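Local coordinates for protein probable oxidoreductase (Mycobacterium abscessus, PDB 4EYE) that probably acts as an oxidoreductase related to the quinone oxidoreductases, its substrate not being established, at residues G155-G167 and T223-I235. Numbering follows the deposited sequence.
Sequences GQLRAGETVLVLG and TGGAGVDMVVDPI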
loop_
_atom_site.group_PDB
_atom_site.type_symbol
_atom_site.label_atom_id
_atom_site.label_comp_id
_atom_site.label_asym_id
_atom_site.label_seq_id
_atom_site.Cartn_x
_atom_site.Cartn_y
_atom_site.Cartn_z
ATOM N N GLY A 155 5.232 -4.918 15.246
ATOM C CA GLY A 155 4.309 -5.739 16.026
ATOM C C GLY A 155 4.829 -7.126 16.394
ATOM O O GLY A 155 4.225 -7.804 17.238
ATOM N N GLN A 156 5.964 -7.517 15.812
ATOM C CA GLN A 156 6.538 -8.832 16.003
ATOM C C GLN A 156 5.497 -9.983 15.939
ATOM O O GLN A 156 5.387 -10.798 16.876
ATOM C CB GLN A 156 7.349 -8.886 17.299
ATOM C CG GLN A 156 8.550 -7.937 17.288
ATOM C CD GLN A 156 9.339 -7.963 18.586
ATOM O OE1 GLN A 156 10.142 -8.868 18.819
ATOM N NE2 GLN A 156 9.131 -6.950 19.441
ATOM N N LEU A 157 4.786 -10.059 14.815
ATOM C CA LEU A 157 3.808 -11.117 14.582
ATOM C C LEU A 157 4.473 -12.478 14.644
ATOM O O LEU A 157 5.589 -12.633 14.198
ATOM C CB LEU A 157 3.160 -10.942 13.214
ATOM C CG LEU A 157 2.094 -11.987 12.850
ATOM C CD1 LEU A 157 0.954 -12.101 13.859
ATOM C CD2 LEU A 157 1.556 -11.723 11.437
ATOM N N ARG A 158 3.790 -13.470 15.207
ATOM C CA ARG A 158 4.348 -14.808 15.257
ATOM C C ARG A 158 3.412 -15.774 14.581
ATOM O O ARG A 158 2.197 -15.574 14.589
ATOM C CB ARG A 158 4.595 -15.213 16.710
ATOM C CG ARG A 158 5.696 -14.408 17.386
ATOM C CD ARG A 158 7.037 -14.730 16.746
ATOM N NE ARG A 158 8.157 -13.932 17.247
ATOM C CZ ARG A 158 8.616 -12.802 16.689
ATOM N NH1 ARG A 158 8.022 -12.251 15.619
ATOM N NH2 ARG A 158 9.654 -12.188 17.225
ATOM N N ALA A 159 3.978 -16.832 14.007
ATOM C CA ALA A 159 3.171 -17.939 13.474
ATOM C C ALA A 159 2.173 -18.413 14.551
ATOM O O ALA A 159 2.515 -18.504 15.718
ATOM C CB ALA A 159 4.087 -19.080 13.021
ATOM N N GLY A 160 0.931 -18.654 14.162
ATOM C CA GLY A 160 -0.061 -19.195 15.079
ATOM C C GLY A 160 -0.814 -18.136 15.864
ATOM O O GLY A 160 -1.773 -18.457 16.557
ATOM N N GLU A 161 -0.417 -16.865 15.766
ATOM C CA GLU A 161 -1.225 -15.803 16.396
ATOM C C GLU A 161 -2.447 -15.480 15.561
ATOM O O GLU A 161 -2.520 -15.849 14.396
ATOM C CB GLU A 161 -0.372 -14.558 16.637
ATOM C CG GLU A 161 0.716 -14.760 17.696
ATOM C CD GLU A 161 1.414 -13.477 18.063
ATOM O OE1 GLU A 161 1.984 -12.797 17.162
ATOM O OE2 GLU A 161 1.365 -13.119 19.264
ATOM N N THR A 162 -3.429 -14.799 16.166
ATOM C CA THR A 162 -4.589 -14.377 15.443
ATOM C C THR A 162 -4.592 -12.879 15.239
ATOM O O THR A 162 -4.431 -12.124 16.220
ATOM C CB THR A 162 -5.881 -14.773 16.172
ATOM O OG1 THR A 162 -5.931 -16.178 16.244
ATOM C CG2 THR A 162 -7.099 -14.255 15.396
ATOM N N VAL A 163 -4.812 -12.460 13.988
ATOM C CA VAL A 163 -4.781 -11.055 13.608
ATOM C C VAL A 163 -6.148 -10.626 13.138
ATOM O O VAL A 163 -6.776 -11.307 12.325
ATOM C CB VAL A 163 -3.733 -10.804 12.500
ATOM C CG1 VAL A 163 -3.683 -9.313 12.077
ATOM C CG2 VAL A 163 -2.364 -11.276 12.979
ATOM N N LEU A 164 -6.624 -9.512 13.691
ATOM C CA LEU A 164 -7.827 -8.874 13.242
ATOM C C LEU A 164 -7.400 -7.781 12.269
ATOM O O LEU A 164 -6.660 -6.869 12.660
ATOM C CB LEU A 164 -8.604 -8.221 14.389
ATOM C CG LEU A 164 -9.816 -7.365 14.006
ATOM C CD1 LEU A 164 -10.838 -8.336 13.440
ATOM C CD2 LEU A 164 -10.374 -6.557 15.192
ATOM N N VAL A 165 -7.912 -7.851 11.051
ATOM C CA VAL A 165 -7.630 -6.834 10.037
ATOM C C VAL A 165 -8.912 -6.042 9.799
ATOM O O VAL A 165 -9.924 -6.597 9.386
ATOM C CB VAL A 165 -7.108 -7.412 8.696
ATOM C CG1 VAL A 165 -6.866 -6.265 7.695
ATOM C CG2 VAL A 165 -5.818 -8.237 8.895
ATOM N N LEU A 166 -8.843 -4.742 10.051
ATOM C CA LEU A 166 -9.957 -3.818 9.793
ATOM C C LEU A 166 -9.766 -3.189 8.408
ATOM O O LEU A 166 -8.665 -3.245 7.821
ATOM C CB LEU A 166 -9.994 -2.744 10.886
ATOM C CG LEU A 166 -10.264 -3.256 12.335
ATOM C CD1 LEU A 166 -10.084 -2.171 13.376
ATOM C CD2 LEU A 166 -11.690 -3.742 12.434
ATOM N N GLY A 167 -10.827 -2.577 7.878
ATOM C CA GLY A 167 -10.777 -1.985 6.503
ATOM C C GLY A 167 -10.224 -2.984 5.479
ATOM O O GLY A 167 -9.376 -2.658 4.639
ATOM N N THR A 223 -12.866 -16.123 18.595
ATOM C CA THR A 223 -11.608 -16.578 19.192
ATOM C C THR A 223 -11.834 -17.369 20.476
ATOM O O THR A 223 -10.890 -17.587 21.251
ATOM C CB THR A 223 -10.661 -15.409 19.512
ATOM O OG1 THR A 223 -11.255 -14.545 20.487
ATOM C CG2 THR A 223 -10.318 -14.605 18.218
ATOM N N GLY A 224 -13.073 -17.828 20.689
ATOM C CA GLY A 224 -13.400 -18.548 21.900
ATOM C C GLY A 224 -13.254 -17.698 23.141
ATOM O O GLY A 224 -12.859 -18.208 24.189
ATOM N N GLY A 225 -13.549 -16.397 23.018
ATOM C CA GLY A 225 -13.466 -15.454 24.140
ATOM C C GLY A 225 -12.087 -14.937 24.543
ATOM O O GLY A 225 -11.983 -14.116 25.444
ATOM N N ALA A 226 -11.028 -15.416 23.915
ATOM C CA ALA A 226 -9.648 -15.022 24.310
ATOM C C ALA A 226 -9.231 -13.686 23.713
ATOM O O ALA A 226 -8.318 -13.014 24.220
ATOM C CB ALA A 226 -8.662 -16.086 23.878
ATOM N N GLY A 227 -9.889 -13.297 22.623
ATOM C CA GLY A 227 -9.516 -12.068 21.937
ATOM C C GLY A 227 -8.426 -12.289 20.899
ATOM O O GLY A 227 -7.867 -13.383 20.771
ATOM N N VAL A 228 -8.112 -11.253 20.134
ATOM C CA VAL A 228 -7.063 -11.413 19.127
ATOM C C VAL A 228 -5.736 -10.960 19.674
ATOM O O VAL A 228 -5.681 -10.127 20.566
ATOM C CB VAL A 228 -7.384 -10.665 17.830
ATOM C CG1 VAL A 228 -8.685 -11.219 17.267
ATOM C CG2 VAL A 228 -7.471 -9.162 18.081
ATOM N N ASP A 229 -4.664 -11.469 19.092
ATOM C CA ASP A 229 -3.321 -11.090 19.522
ATOM C C ASP A 229 -2.880 -9.764 18.975
ATOM O O ASP A 229 -2.095 -9.061 19.609
ATOM C CB ASP A 229 -2.354 -12.148 19.085
ATOM C CG ASP A 229 -2.693 -13.485 19.688
ATOM O OD1 ASP A 229 -2.680 -13.563 20.932
ATOM O OD2 ASP A 229 -2.938 -14.427 18.929
ATOM N N MET A 230 -3.398 -9.438 17.799
ATOM C CA MET A 230 -3.029 -8.244 17.080
ATOM C C MET A 230 -4.181 -7.714 16.270
ATOM O O MET A 230 -4.954 -8.469 15.686
ATOM C CB MET A 230 -1.848 -8.546 16.134
ATOM C CG MET A 230 -1.333 -7.322 15.366
ATOM S SD MET A 230 0.084 -7.779 14.329
ATOM C CE MET A 230 1.265 -8.244 15.601
ATOM N N VAL A 231 -4.277 -6.396 16.214
ATOM C CA VAL A 231 -5.250 -5.739 15.387
ATOM C C VAL A 231 -4.479 -4.856 14.417
ATOM O O VAL A 231 -3.556 -4.138 14.825
ATOM C CB VAL A 231 -6.249 -4.894 16.229
ATOM C CG1 VAL A 231 -7.042 -3.963 15.328
ATOM C CG2 VAL A 231 -7.155 -5.772 17.087
ATOM N N VAL A 232 -4.853 -4.891 13.138
ATOM C CA VAL A 232 -4.371 -3.931 12.142
ATOM C C VAL A 232 -5.480 -2.957 11.818
ATOM O O VAL A 232 -6.576 -3.341 11.371
ATOM C CB VAL A 232 -3.855 -4.628 10.870
ATOM C CG1 VAL A 232 -3.490 -3.586 9.780
ATOM C CG2 VAL A 232 -2.641 -5.504 11.220
ATOM N N ASP A 233 -5.214 -1.690 12.073
ATOM C CA ASP A 233 -6.224 -0.649 11.908
ATOM C C ASP A 233 -5.766 0.453 10.964
ATOM O O ASP A 233 -5.007 1.328 11.380
ATOM C CB ASP A 233 -6.562 -0.035 13.269
ATOM C CG ASP A 233 -7.643 1.028 13.160
ATOM O OD1 ASP A 233 -8.309 1.117 12.093
ATOM O OD2 ASP A 233 -7.808 1.786 14.138
ATOM N N PRO A 234 -6.187 0.391 9.681
ATOM C CA PRO A 234 -5.873 1.441 8.718
ATOM C C PRO A 234 -7.002 2.470 8.588
ATOM O O PRO A 234 -6.920 3.353 7.741
ATOM C CB PRO A 234 -5.723 0.660 7.406
ATOM C CG PRO A 234 -6.587 -0.533 7.556
ATOM C CD PRO A 234 -6.947 -0.684 9.027
ATOM N N ILE A 235 -8.018 2.368 9.437
ATOM C CA ILE A 235 -9.257 3.141 9.319
ATOM C C ILE A 235 -9.332 4.299 10.336
ATOM O O ILE A 235 -9.542 5.456 9.940
ATOM C CB ILE A 235 -10.490 2.198 9.462
ATOM C CG1 ILE A 235 -10.586 1.256 8.241
ATOM C CG2 ILE A 235 -11.801 2.971 9.658
ATOM C CD1 ILE A 235 -10.394 1.911 6.865
#
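Asp229 reaches across to the backbone of Thr162: its OD2 accepts from Thr162 N at 2.8 Å on the anti lone pair, away from OD1, in a nearly straight bond. In return Thr162 O accepts from Asp229 N and, less closely, from Met230 N, with Met230 N 3.3 Å from Thr162 O. The side chains of Glu161 and Asp229 cross at a slant, yet their carboxylate planes lie within 20° of parallel. Glu161 OE2 stands 4.4 Å from Asp229 OD1; the salt bridge from Arg252 to Glu161 OE1 probably offsets the closeness of these like charges. Beyond the corner at Asp229, strands 162-165 and 230-233 run parallel, 21° apart, central in a six-stranded sheet of 3-2-1-4-5-6 order, the Rossmann-type fold of this dehydrogenase family. Bonds alternate between them: Leu164 N to Met230 O, Val232 N to Leu164 O (2.7 Å), Leu166 N to Val232 O. Leu164 and Val231 share one face, side by side, Leu164 CD2 3.8 Å from Val231 CG2. On the other, Val163 CG1 meets Val232 CG2 obliquely at 4.0 Å, next to helix 143-154. There Met230, CG anti to its N, stays extended to SD before turning, bringing CE to 3.4 Å from Gly155 O.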